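Local structure of 4-hydroxy-3-methylbut-2-enyl diphosphate reductase (Aquifex aeolicus, 3DNF) at residues H103-Q108 / G160-T165; Q108-R111 / F115-L118; C96-A101 / T191-T196; G129-L134 / G141-T146; E170-V175 / V186-T191. The protein catalyses the terminal step of the non-mevalonate isoprenoid pathway, reducing (E)-4-hydroxy-3-methylbut-2-enyl diphosphate to isopentenyl and dimethylallyl diphosphate with the help of an iron-sulfur cluster. All blocks are in the same frame, centred on the assembly; numbering follows the deposited sequence.

Contact 1 (H103-Q108 / G160-T165); sequences HEAVCQ and GIVAQT. With F3S (Fe3-s4 cluster), chain E.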
# COMPACT_ATOMS: atom_id res chain seq x y z
N HIS B 103 6.59 -13.18 -13.70
CA HIS B 103 7.27 -12.79 -14.96
C HIS B 103 6.34 -11.98 -15.89
O HIS B 103 6.75 -10.93 -16.48
CB HIS B 103 7.70 -14.05 -15.71
CG HIS B 103 8.68 -14.90 -14.98
ND1 HIS B 103 9.11 -16.11 -15.47
CD2 HIS B 103 9.32 -14.72 -13.80
CE1 HIS B 103 9.97 -16.65 -14.63
NE2 HIS B 103 10.13 -15.82 -13.62
N GLU B 104 5.11 -12.47 -16.03
CA GLU B 104 4.09 -11.81 -16.84
C GLU B 104 3.78 -10.41 -16.29
O GLU B 104 3.70 -9.44 -17.04
CB GLU B 104 2.83 -12.67 -16.91
CG GLU B 104 3.03 -13.94 -17.76
CD GLU B 104 1.97 -15.03 -17.51
OE1 GLU B 104 0.84 -14.70 -17.04
OE2 GLU B 104 2.25 -16.23 -17.79
N ALA B 105 3.67 -10.32 -14.96
CA ALA B 105 3.23 -9.10 -14.29
C ALA B 105 4.28 -8.01 -14.45
O ALA B 105 3.93 -6.82 -14.67
CB ALA B 105 3.00 -9.35 -12.82
N VAL B 106 5.56 -8.37 -14.34
CA VAL B 106 6.58 -7.28 -14.47
C VAL B 106 6.60 -6.75 -15.89
O VAL B 106 6.77 -5.52 -16.13
CB VAL B 106 7.98 -7.65 -13.94
CG1 VAL B 106 7.96 -7.98 -12.43
CG2 VAL B 106 8.64 -8.75 -14.79
N CYS B 107 6.32 -7.62 -16.84
CA CYS B 107 6.27 -7.15 -18.22
C CYS B 107 5.03 -6.31 -18.54
O CYS B 107 5.12 -5.33 -19.26
CB CYS B 107 6.44 -8.30 -19.21
SG CYS B 107 8.09 -9.10 -19.04
N GLN B 108 3.88 -6.72 -18.02
CA GLN B 108 2.65 -5.95 -18.12
C GLN B 108 2.83 -4.57 -17.53
O GLN B 108 2.48 -3.59 -18.19
CB GLN B 108 1.49 -6.70 -17.47
CG GLN B 108 0.18 -5.92 -17.52
CD GLN B 108 -0.82 -6.43 -16.51
OE1 GLN B 108 -0.71 -7.56 -16.03
NE2 GLN B 108 -1.79 -5.60 -16.18
N GLY B 160 4.93 0.39 -10.11
CA GLY B 160 4.22 -0.90 -10.07
C GLY B 160 4.89 -1.88 -9.13
O GLY B 160 6.10 -2.13 -9.21
N ILE B 161 4.07 -2.55 -8.29
CA ILE B 161 4.61 -3.37 -7.25
C ILE B 161 4.15 -4.81 -7.40
O ILE B 161 2.94 -5.05 -7.51
CB ILE B 161 4.25 -2.81 -5.84
CG1 ILE B 161 4.71 -1.36 -5.77
CG2 ILE B 161 4.87 -3.64 -4.69
CD1 ILE B 161 4.25 -0.62 -4.53
N VAL B 162 5.13 -5.71 -7.41
CA VAL B 162 4.85 -7.15 -7.38
C VAL B 162 5.61 -7.82 -6.21
O VAL B 162 6.40 -7.16 -5.51
CB VAL B 162 5.17 -7.85 -8.72
CG1 VAL B 162 4.27 -7.27 -9.81
CG2 VAL B 162 6.64 -7.75 -9.05
N ALA B 163 5.35 -9.11 -5.99
CA ALA B 163 5.97 -9.83 -4.87
C ALA B 163 6.62 -11.12 -5.33
O ALA B 163 6.15 -11.80 -6.26
CB ALA B 163 4.95 -10.15 -3.78
N GLN B 164 7.74 -11.43 -4.70
CA GLN B 164 8.25 -12.79 -4.74
C GLN B 164 7.12 -13.69 -4.19
O GLN B 164 6.41 -13.30 -3.27
CB GLN B 164 9.50 -12.87 -3.87
CG GLN B 164 10.23 -14.22 -3.92
CD GLN B 164 11.32 -14.31 -2.88
OE1 GLN B 164 11.61 -13.34 -2.19
NE2 GLN B 164 11.96 -15.49 -2.77
N THR B 165 6.90 -14.84 -4.82
CA THR B 165 5.74 -15.70 -4.46
C THR B 165 5.66 -16.05 -2.97
O THR B 165 4.56 -16.17 -2.40
CB THR B 165 5.68 -17.00 -5.28
OG1 THR B 165 6.87 -17.80 -5.05
CG2 THR B 165 5.50 -16.70 -6.82
FE1 F3S E . 3.37 -21.35 -4.51
FE3 F3S E . 4.38 -22.26 -6.85
FE4 F3S E . 4.79 -23.31 -4.66
S1 F3S E . 4.43 -20.12 -6.08
S2 F3S E . 4.61 -22.22 -2.79
S3 F3S E . 2.82 -23.30 -5.56
S4 F3S E . 6.22 -23.53 -6.29

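Contact 2 (Q108-R111 / F115-L118); sequences QLTR and FVVL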
# COMPACT_ATOMS: atom_id res chain seq x y z
N GLN B 108 3.88 -6.72 -18.02
CA GLN B 108 2.65 -5.95 -18.12
C GLN B 108 2.83 -4.57 -17.53
O GLN B 108 2.48 -3.59 -18.19
CB GLN B 108 1.49 -6.70 -17.47
CG GLN B 108 0.18 -5.92 -17.52
CD GLN B 108 -0.82 -6.43 -16.51
OE1 GLN B 108 -0.71 -7.56 -16.03
NE2 GLN B 108 -1.79 -5.60 -16.18
N LEU B 109 3.39 -4.48 -16.30
CA LEU B 109 3.62 -3.21 -15.66
C LEU B 109 4.56 -2.31 -16.48
O LEU B 109 4.35 -1.09 -16.57
CB LEU B 109 4.15 -3.43 -14.22
CG LEU B 109 3.13 -3.96 -13.17
CD1 LEU B 109 3.89 -4.30 -11.88
CD2 LEU B 109 2.00 -2.97 -12.87
N THR B 110 5.57 -2.92 -17.08
CA THR B 110 6.49 -2.18 -17.97
C THR B 110 5.76 -1.59 -19.20
O THR B 110 5.91 -0.39 -19.51
CB THR B 110 7.64 -3.14 -18.39
OG1 THR B 110 8.43 -3.46 -17.22
CG2 THR B 110 8.52 -2.48 -19.49
N ARG B 111 4.95 -2.41 -19.87
CA ARG B 111 4.12 -1.95 -20.99
C ARG B 111 3.20 -0.79 -20.60
O ARG B 111 2.96 0.12 -21.39
CB ARG B 111 3.30 -3.09 -21.58
CG ARG B 111 4.15 -4.20 -22.22
CD ARG B 111 3.28 -5.16 -23.07
NE ARG B 111 2.32 -5.92 -22.26
CZ ARG B 111 2.55 -7.10 -21.68
NH1 ARG B 111 3.73 -7.72 -21.78
NH2 ARG B 111 1.59 -7.69 -20.98
N PHE B 115 7.60 2.05 -13.21
CA PHE B 115 8.89 1.62 -12.65
C PHE B 115 8.55 0.48 -11.67
O PHE B 115 7.69 0.64 -10.85
CB PHE B 115 9.51 2.78 -11.87
CG PHE B 115 10.81 2.43 -11.20
CD1 PHE B 115 12.02 2.52 -11.90
CD2 PHE B 115 10.84 2.02 -9.86
CE1 PHE B 115 13.24 2.20 -11.27
CE2 PHE B 115 12.06 1.70 -9.22
CZ PHE B 115 13.26 1.81 -9.92
N VAL B 116 9.22 -0.66 -11.80
CA VAL B 116 8.78 -1.86 -11.06
C VAL B 116 9.54 -2.01 -9.73
O VAL B 116 10.77 -1.99 -9.68
CB VAL B 116 8.90 -3.13 -11.94
CG1 VAL B 116 8.61 -4.42 -11.14
CG2 VAL B 116 7.89 -3.02 -13.10
N VAL B 117 8.78 -2.28 -8.67
CA VAL B 117 9.34 -2.74 -7.43
C VAL B 117 8.97 -4.21 -7.18
O VAL B 117 7.80 -4.57 -7.24
CB VAL B 117 8.81 -1.85 -6.30
CG1 VAL B 117 9.00 -2.53 -4.94
CG2 VAL B 117 9.49 -0.46 -6.34
N LEU B 118 9.98 -5.04 -7.04
CA LEU B 118 9.78 -6.47 -6.73
C LEU B 118 10.08 -6.62 -5.25
O LEU B 118 11.23 -6.48 -4.85
CB LEU B 118 10.72 -7.33 -7.58
CG LEU B 118 10.83 -8.84 -7.34
CD1 LEU B 118 9.45 -9.46 -7.42
CD2 LEU B 118 11.80 -9.42 -8.42

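Contact 3 (C96-A101 / T191-T196); sequences CPYVKA and TICNAT. With F3S (Fe3-s4 cluster), chain E.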
# COMPACT_ATOMS: atom_id res chain seq x y z
N CYS B 96 7.12 -22.87 -11.70
CA CYS B 96 5.72 -22.83 -11.20
C CYS B 96 4.89 -21.82 -12.02
O CYS B 96 5.39 -20.71 -12.30
CB CYS B 96 5.70 -22.45 -9.70
SG CYS B 96 4.04 -22.50 -8.98
N PRO B 97 3.65 -22.20 -12.43
CA PRO B 97 2.71 -21.28 -13.11
C PRO B 97 2.57 -19.96 -12.34
O PRO B 97 2.46 -18.90 -12.95
CB PRO B 97 1.40 -22.07 -13.12
CG PRO B 97 1.90 -23.50 -13.22
CD PRO B 97 3.01 -23.53 -12.24
N TYR B 98 2.67 -20.00 -11.00
CA TYR B 98 2.53 -18.76 -10.21
C TYR B 98 3.77 -17.89 -10.26
O TYR B 98 3.69 -16.68 -10.10
CB TYR B 98 2.11 -19.04 -8.77
CG TYR B 98 0.87 -19.90 -8.75
CD1 TYR B 98 -0.19 -19.65 -9.63
CD2 TYR B 98 0.76 -20.99 -7.90
CE1 TYR B 98 -1.32 -20.45 -9.66
CE2 TYR B 98 -0.38 -21.80 -7.91
CZ TYR B 98 -1.41 -21.52 -8.80
OH TYR B 98 -2.55 -22.30 -8.82
N VAL B 99 4.92 -18.50 -10.47
CA VAL B 99 6.16 -17.76 -10.70
C VAL B 99 6.12 -17.17 -12.09
O VAL B 99 6.47 -16.00 -12.28
CB VAL B 99 7.43 -18.67 -10.46
CG1 VAL B 99 8.72 -17.99 -10.96
CG2 VAL B 99 7.59 -19.02 -8.95
N LYS B 100 5.68 -17.94 -13.08
CA LYS B 100 5.45 -17.39 -14.41
C LYS B 100 4.51 -16.18 -14.42
O LYS B 100 4.69 -15.26 -15.21
CB LYS B 100 4.92 -18.43 -15.38
CG LYS B 100 5.93 -19.55 -15.81
CD LYS B 100 7.31 -19.03 -16.34
CE LYS B 100 7.16 -18.05 -17.47
NZ LYS B 100 8.48 -17.55 -17.89
N ALA B 101 3.54 -16.18 -13.52
CA ALA B 101 2.66 -15.01 -13.41
C ALA B 101 3.41 -13.74 -12.94
O ALA B 101 3.02 -12.63 -13.28
CB ALA B 101 1.50 -15.32 -12.49
N THR B 191 1.17 -10.90 -6.26
CA THR B 191 1.59 -12.22 -6.76
C THR B 191 2.05 -13.19 -5.64
O THR B 191 2.70 -14.21 -5.92
CB THR B 191 2.72 -12.02 -7.75
OG1 THR B 191 3.70 -11.17 -7.16
CG2 THR B 191 2.23 -11.42 -9.09
N ILE B 192 1.73 -12.86 -4.38
CA ILE B 192 2.01 -13.76 -3.24
C ILE B 192 1.19 -15.03 -3.38
O ILE B 192 -0.02 -14.97 -3.54
CB ILE B 192 1.73 -13.07 -1.88
CG1 ILE B 192 2.66 -11.87 -1.72
CG2 ILE B 192 1.87 -14.06 -0.71
CD1 ILE B 192 2.49 -11.10 -0.38
N CYS B 193 1.85 -16.17 -3.26
CA CYS B 193 1.17 -17.46 -3.38
C CYS B 193 0.60 -17.83 -2.02
O CYS B 193 1.28 -17.66 -1.00
CB CYS B 193 2.17 -18.51 -3.88
SG CYS B 193 1.47 -20.15 -3.85
N ASN B 194 -0.64 -18.34 -2.00
CA ASN B 194 -1.28 -18.69 -0.72
C ASN B 194 -0.88 -20.06 -0.14
O ASN B 194 -1.39 -20.44 0.93
CB ASN B 194 -2.82 -18.58 -0.79
CG ASN B 194 -3.45 -19.55 -1.81
OD1 ASN B 194 -2.78 -20.40 -2.41
ND2 ASN B 194 -4.75 -19.39 -2.02
N ALA B 195 0.01 -20.79 -0.81
CA ALA B 195 0.37 -22.16 -0.38
C ALA B 195 0.80 -22.24 1.09
O ALA B 195 0.42 -23.18 1.80
CB ALA B 195 1.44 -22.77 -1.26
N THR B 196 1.59 -21.26 1.54
CA THR B 196 2.06 -21.27 2.94
C THR B 196 0.93 -20.99 3.94
O THR B 196 0.85 -21.65 4.98
CB THR B 196 3.25 -20.32 3.18
OG1 THR B 196 4.35 -20.72 2.35
CG2 THR B 196 3.70 -20.38 4.65
FE1 F3S E . 3.37 -21.35 -4.51
FE3 F3S E . 4.38 -22.26 -6.85
FE4 F3S E . 4.79 -23.31 -4.66
S1 F3S E . 4.43 -20.12 -6.08
S2 F3S E . 4.61 -22.22 -2.79
S3 F3S E . 2.82 -23.30 -5.56
S4 F3S E . 6.22 -23.53 -6.29
O HOH W 1 1.90 -15.26 -8.34

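Contact 4 (G129-L134 / G141-T146); sequences GTLGYL and GIVVET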
# COMPACT_ATOMS: atom_id res chain seq x y z
N GLY B 129 15.46 -14.63 -11.48
CA GLY B 129 14.78 -14.97 -12.74
C GLY B 129 13.83 -13.86 -13.19
O GLY B 129 13.84 -13.42 -14.35
N THR B 130 13.02 -13.35 -12.26
CA THR B 130 12.08 -12.29 -12.53
C THR B 130 12.78 -11.01 -13.01
O THR B 130 12.29 -10.38 -13.94
CB THR B 130 11.25 -12.01 -11.29
OG1 THR B 130 10.49 -13.18 -11.01
CG2 THR B 130 10.27 -10.88 -11.53
N LEU B 131 13.89 -10.62 -12.38
CA LEU B 131 14.70 -9.48 -12.89
C LEU B 131 15.12 -9.71 -14.34
O LEU B 131 15.20 -8.76 -15.11
CB LEU B 131 15.94 -9.19 -12.04
CG LEU B 131 15.60 -8.58 -10.68
CD1 LEU B 131 16.87 -8.32 -9.87
CD2 LEU B 131 14.79 -7.27 -10.85
N GLY B 132 15.40 -10.97 -14.69
CA GLY B 132 15.76 -11.30 -16.07
C GLY B 132 14.60 -11.05 -17.03
O GLY B 132 14.81 -10.58 -18.16
N TYR B 133 13.38 -11.34 -16.60
CA TYR B 133 12.20 -11.03 -17.41
C TYR B 133 11.97 -9.50 -17.53
O TYR B 133 11.61 -9.01 -18.61
CB TYR B 133 10.97 -11.76 -16.84
CG TYR B 133 10.99 -13.15 -17.38
CD1 TYR B 133 11.66 -14.18 -16.72
CD2 TYR B 133 10.43 -13.40 -18.64
CE1 TYR B 133 11.72 -15.47 -17.26
CE2 TYR B 133 10.48 -14.69 -19.21
CZ TYR B 133 11.13 -15.71 -18.53
OH TYR B 133 11.17 -16.99 -19.07
N LEU B 134 12.19 -8.79 -16.43
CA LEU B 134 12.02 -7.35 -16.41
C LEU B 134 13.01 -6.75 -17.40
O LEU B 134 12.66 -5.88 -18.22
CB LEU B 134 12.29 -6.78 -15.01
CG LEU B 134 12.14 -5.25 -14.85
CD1 LEU B 134 10.70 -4.77 -15.10
CD2 LEU B 134 12.64 -4.81 -13.48
N GLY B 141 13.53 -1.34 -12.83
CA GLY B 141 13.02 -1.60 -11.47
C GLY B 141 14.08 -2.03 -10.48
O GLY B 141 15.27 -2.20 -10.82
N ILE B 142 13.63 -2.23 -9.24
CA ILE B 142 14.51 -2.69 -8.19
C ILE B 142 13.83 -3.80 -7.37
O ILE B 142 12.60 -3.97 -7.45
CB ILE B 142 14.90 -1.55 -7.23
CG1 ILE B 142 13.64 -0.87 -6.66
CG2 ILE B 142 15.81 -0.51 -7.95
CD1 ILE B 142 13.89 0.15 -5.54
N VAL B 143 14.66 -4.48 -6.57
CA VAL B 143 14.19 -5.38 -5.49
C VAL B 143 14.16 -4.63 -4.18
O VAL B 143 15.11 -3.91 -3.84
CB VAL B 143 15.11 -6.62 -5.33
CG1 VAL B 143 14.53 -7.57 -4.22
CG2 VAL B 143 15.22 -7.35 -6.66
N VAL B 144 13.04 -4.75 -3.46
CA VAL B 144 12.92 -4.17 -2.14
C VAL B 144 12.91 -5.30 -1.12
O VAL B 144 11.94 -6.07 -1.04
CB VAL B 144 11.63 -3.26 -2.06
CG1 VAL B 144 11.31 -2.92 -0.56
CG2 VAL B 144 11.87 -1.95 -2.83
N GLU B 145 13.99 -5.40 -0.34
CA GLU B 145 14.12 -6.47 0.64
C GLU B 145 13.91 -5.93 2.04
O GLU B 145 13.42 -6.64 2.93
CB GLU B 145 15.47 -7.19 0.51
CG GLU B 145 15.55 -8.37 1.46
CD GLU B 145 16.74 -9.27 1.21
OE1 GLU B 145 17.38 -9.17 0.14
OE2 GLU B 145 16.99 -10.11 2.11
N THR B 146 14.30 -4.68 2.22
CA THR B 146 14.01 -3.97 3.46
C THR B 146 13.48 -2.58 3.11
O THR B 146 13.61 -2.13 1.97
CB THR B 146 15.26 -3.85 4.39
OG1 THR B 146 16.21 -2.94 3.82
CG2 THR B 146 15.89 -5.20 4.61

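Contact 5 (E170-V175 / V186-T191); sequences EFFKEV and VKVINT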
# COMPACT_ATOMS: atom_id res chain seq x y z
N GLU B 170 3.07 -9.31 5.75
CA GLU B 170 3.28 -8.14 6.58
C GLU B 170 4.21 -7.10 5.99
O GLU B 170 3.90 -5.92 6.00
CB GLU B 170 3.77 -8.56 7.96
CG GLU B 170 2.70 -8.42 9.02
CD GLU B 170 3.28 -8.42 10.43
OE1 GLU B 170 4.24 -9.18 10.67
OE2 GLU B 170 2.75 -7.67 11.28
N PHE B 171 5.34 -7.55 5.45
CA PHE B 171 6.25 -6.60 4.80
C PHE B 171 5.72 -6.05 3.48
O PHE B 171 5.87 -4.87 3.17
CB PHE B 171 7.66 -7.18 4.66
CG PHE B 171 8.65 -6.20 4.12
CD1 PHE B 171 8.95 -5.02 4.80
CD2 PHE B 171 9.28 -6.45 2.90
CE1 PHE B 171 9.85 -4.10 4.28
CE2 PHE B 171 10.19 -5.53 2.37
CZ PHE B 171 10.49 -4.36 3.07
N PHE B 172 5.05 -6.90 2.74
CA PHE B 172 4.48 -6.47 1.46
C PHE B 172 3.46 -5.36 1.71
O PHE B 172 3.46 -4.35 1.04
CB PHE B 172 3.80 -7.63 0.82
CG PHE B 172 3.32 -7.34 -0.57
CD1 PHE B 172 4.25 -7.11 -1.60
CD2 PHE B 172 1.94 -7.23 -0.83
CE1 PHE B 172 3.82 -6.83 -2.86
CE2 PHE B 172 1.50 -6.97 -2.12
CZ PHE B 172 2.44 -6.74 -3.13
N LYS B 173 2.62 -5.54 2.74
CA LYS B 173 1.59 -4.56 3.11
C LYS B 173 2.22 -3.20 3.48
O LYS B 173 1.74 -2.14 3.07
CB LYS B 173 0.69 -5.11 4.23
CG LYS B 173 -0.21 -4.09 4.86
CD LYS B 173 -1.11 -4.70 5.89
CE LYS B 173 -1.96 -3.62 6.51
NZ LYS B 173 -2.77 -4.20 7.61
N GLU B 174 3.33 -3.26 4.23
CA GLU B 174 4.08 -2.08 4.65
C GLU B 174 4.69 -1.32 3.47
O GLU B 174 4.59 -0.08 3.43
CB GLU B 174 5.18 -2.47 5.67
CG GLU B 174 6.11 -1.34 6.09
CD GLU B 174 5.44 -0.31 6.98
OE1 GLU B 174 4.33 -0.60 7.50
OE2 GLU B 174 6.00 0.80 7.14
N VAL B 175 5.36 -2.06 2.57
CA VAL B 175 6.00 -1.48 1.37
C VAL B 175 4.96 -0.80 0.47
O VAL B 175 5.16 0.32 -0.00
CB VAL B 175 6.76 -2.55 0.51
CG1 VAL B 175 7.24 -1.91 -0.82
CG2 VAL B 175 7.92 -3.08 1.28
N VAL B 186 0.31 4.32 -7.85
CA VAL B 186 0.91 3.04 -7.55
C VAL B 186 -0.03 1.97 -8.09
O VAL B 186 -1.23 2.03 -7.85
CB VAL B 186 1.10 2.81 -6.03
CG1 VAL B 186 1.53 1.36 -5.77
CG2 VAL B 186 2.15 3.77 -5.50
N LYS B 187 0.51 0.97 -8.79
CA LYS B 187 -0.29 -0.19 -9.15
C LYS B 187 0.32 -1.43 -8.53
O LYS B 187 1.51 -1.67 -8.65
CB LYS B 187 -0.40 -0.36 -10.68
CG LYS B 187 -1.13 -1.61 -11.10
CD LYS B 187 -1.52 -1.51 -12.56
CE LYS B 187 -2.07 -2.80 -13.12
NZ LYS B 187 -2.65 -2.55 -14.48
N VAL B 188 -0.52 -2.23 -7.86
CA VAL B 188 -0.04 -3.43 -7.22
C VAL B 188 -0.68 -4.62 -7.86
O VAL B 188 -1.90 -4.68 -8.02
CB VAL B 188 -0.44 -3.45 -5.71
CG1 VAL B 188 0.07 -4.71 -4.98
CG2 VAL B 188 -0.01 -2.15 -5.03
N ILE B 189 0.17 -5.56 -8.28
CA ILE B 189 -0.35 -6.86 -8.66
C ILE B 189 0.15 -7.86 -7.61
O ILE B 189 1.36 -8.18 -7.54
CB ILE B 189 0.09 -7.25 -10.07
CG1 ILE B 189 -0.40 -6.20 -11.07
CG2 ILE B 189 -0.41 -8.72 -10.38
CD1 ILE B 189 0.20 -6.39 -12.47
N ASN B 190 -0.78 -8.31 -6.77
CA ASN B 190 -0.40 -9.17 -5.65
C ASN B 190 -0.11 -10.60 -6.13
O ASN B 190 -1.03 -11.39 -6.35
CB ASN B 190 -1.46 -9.20 -4.55
CG ASN B 190 -1.01 -9.98 -3.31
OD1 ASN B 190 -0.10 -10.83 -3.38
ND2 ASN B 190 -1.64 -9.73 -2.21
N THR B 191 1.17 -10.90 -6.26
CA THR B 191 1.59 -12.22 -6.76
C THR B 191 2.05 -13.19 -5.64
O THR B 191 2.70 -14.21 -5.92
CB THR B 191 2.72 -12.02 -7.75
OG1 THR B 191 3.70 -11.17 -7.16
CG2 THR B 191 2.23 -11.42 -9.09

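Contact 1 (H103-Q108 / G160-T165)
Val162 meets Ala105 and Val106 where helix 97-111 packs on a parallel sheet, packing of the kind found in open alpha/beta folds. The valine is a worked example of how one branched residue can serve two neighbouring residues of a helix. Its CB leaves the strand toward the helix, and from there the two methyls part. CG1, anti to the carbonyl carbon (chi1 -63°), reaches the methyl of Ala105, with CG1 and CB 3.9 Å apart. CG2, held between the backbone N and the carbonyl carbon, touches Val106 CG1 at 3.6 Å. The two valine side chains cross at about a right angle, each offering a single methyl to the other. The touching residues are all buried and the contact is wholly apolar. On the other side of the sheet, Ile161 and Ala163 pack against Phe172 of helix 169-182. Beyond the strand end the chain turns to the iron-sulfur cluster. There Thr165, predicted to bind the substrate, is hydrogen-bonded through OG1 to OE1 of Glu126, the predicted proton donor, while Thr165 CB rests 3.5 Å from cluster sulfur S1.

Contact 2 (Q108-R111 / F115-L118)
Leu109 and Val116 face each other with their CA atoms 7.0 Å apart, and Thr110 and Phe115 form a second pair at the same separation. The last turn of helix 97-111 and the start of strand 115-119 thus run in opposite senses, the chain reversing in the three residues between them. A single methyl carries most of the contact. Val116 CG2 projects toward the helix and lies 3.9 Å from Leu109 CB, touching the root of that leucine and not its branches. Leu109 extends past it, so that CD1 packs on Val162 and CD2 on the side chain of Lys187. The same Val116 methyl approaches Thr110 OG1 more loosely, at 4.2 Å, the two side chains crossing at about a right angle. This hydroxyl is already engaged: with OG1 beside its own backbone N (chi1 -66°) it hydrogen-bonds to Val106 O one turn back, so the valine meets a polar atom whose demand is met within the helix. Leu134 of helix 125-136 closes on both Thr110 and Val116. Phe115 and Val117 send their side chains to the other surface of the sheet, where the Phe115 ring stacks with His156. Such alternation belongs to the three-layer alpha/beta sandwich: helices 97-111 and 125-136 lie on the Val116 side, and helix 169-182 covers the other side of the sheet.

Contact 3 (C96-A101 / T191-T196)
Tyr98 and Cys193 meet beside the iron-sulfur cluster, and metal coordination dominates what the two segments share. Cys96 SG binds iron FE3 at 2.2 Å, and Cys193 SG binds iron FE1 at 2.3 Å. In both cysteines the sulfur is swung to the far side of CB from the main-chain nitrogen (chi1 -176° for Cys96), and Cys13 is the inferred third protein ligand. The cluster is seen here with three irons, although the native form is likely [4Fe-4S].

The second kind of interaction is capping. Cys96, at the N-cap of helix 97-111, accepts Tyr98 N at 3.5 Å from its SG. Cys193 SG likewise takes Ala195 N, 3.4 Å away along a fairly straight N-H (163°). Each sulfur therefore holds a metal and a backbone N-H, which would be expected to ease the negative charge on the thiolate.

Aromatic contact is looser. Cys193 SG lies obliquely to the Tyr98 ring, 5.3 Å from its centroid, while cluster sulfur S3 sits at the ring edge, in its plane.

A water 2.9 Å from Tyr98 O joins the backbones. It donates to that oxygen and also to Thr191 O. Farther from the cluster, Thr191 CG2 comes near Ala101 O.

In the fold, the starts of helices 97-111 and 195-206 converge on the cluster. Pro97 also leans on helix 14-26, while Thr191 hydrogen-bonds through OG1 to Ala163 O at the end of strand 158-163.

Contact 4 (G129-L134 / G141-T146)
The CA atoms of Leu134 and Gly141 are 7.6 Å apart at the near end of a wedge, where helix 125-136 and strand 141-144 run broadly against each other. Two leucines one helical turn apart make the contact in different ways. Leu134 points toward the strand, its first torsion fully extended (chi1 180°), and lays CD2 against bare main chain: CD2 is 3.6 Å from Gly141 N and 3.8 Å from Gly141 CA. With no side chain on the glycine, the methyl can come up against its N and CA. Leu131 starts off to one side and gains its contact at the end. Its CG sits beside the backbone N (chi1 -71°) and the chain extends from there until CD1 touches Val143 CG2 at 3.7 Å. These two side chains cross at about a right angle, methyl to methyl; Leu131 is partly exposed, whereas Val143 and Leu134 are buried. Helix and strand are the last two elements of the beta-alpha-beta unit 115-119, 125-136, 141-144. Strand 141-144 forms one border of the sheet within this chain, bonded through its backbone to 115-119; Thr130 packs on Leu118 of that strand and on Val106 of helix 97-111, and Tyr133 stacks its ring with His103 of the same helix.

Contact 5 (E170-V175 / V186-T191)
Phe172 reaches from its helix to Val188 and Asn190 and carries this contact almost alone. Its conformation explains the span. The helix stands well off the strand, the nearest CA atoms, those of Phe172 and Asn190, being 9.0 Å apart, and an extended first torsion (chi1 -173°) thrusts the ring outward to bridge the distance. Only the far end of the ring touches the strand. CZ meets Val188 CG1 at 3.6 Å, and CE2 lies 3.9 Å from the same methyl. The valine comes from the opposite direction, its CB aimed at the helix, and CG1 approaches the ring obliquely, neither squarely above it nor at its rim.

Two residues on, just past the strand end, Asn190 borders the ring. Its amide carbon CG is 4.1 Å from Phe172 CE2, with the amide plane turned 41° from the ring plane. The asparagine has nearly the same chi1 (-174°), which brings the amide to the CE2 side of the ring, at a slant to it. Both polar ends of this amide have other work: OD1 accepts Ile192 N, and ND2 donates to Ala180 O of the second subunit. These two bonds fix the rotation of the group that borders the ring.

Helix 169-182 and strand 185-189 complete the beta-alpha-beta unit begun by strand 158-163, and Phe172 also packs on Val119 of strand 115-119. Residues 186-188 pair antiparallel with a strand of the second subunit, carrying the sheet across the interface, and Lys173 of the helix forms salt bridges with Glu174 and Glu178 of that subunit.

How the contacts relate
From the N terminus, contact 3 opens first, at the start of helix 97-111, and closes last, so its loop encloses the other four. Further along the same helix, contact 1 opens at 103-108 and contact 2 at 108-111. Contact 2 closes at once onto strand 115-119, and contact 4 follows it in series; both nest within the loop that contact 1 closes at 160-165. Contact 5 comes next, sharing Thr191 with contact 3. No loops cross. Contacts 1, 2, 4 and 5 bind flanking helices to one four-stranded parallel sheet, contact 5 on the opposite side from contacts 1 and 2, whereas contacts 1 and 3 both reach the iron-sulfur cluster.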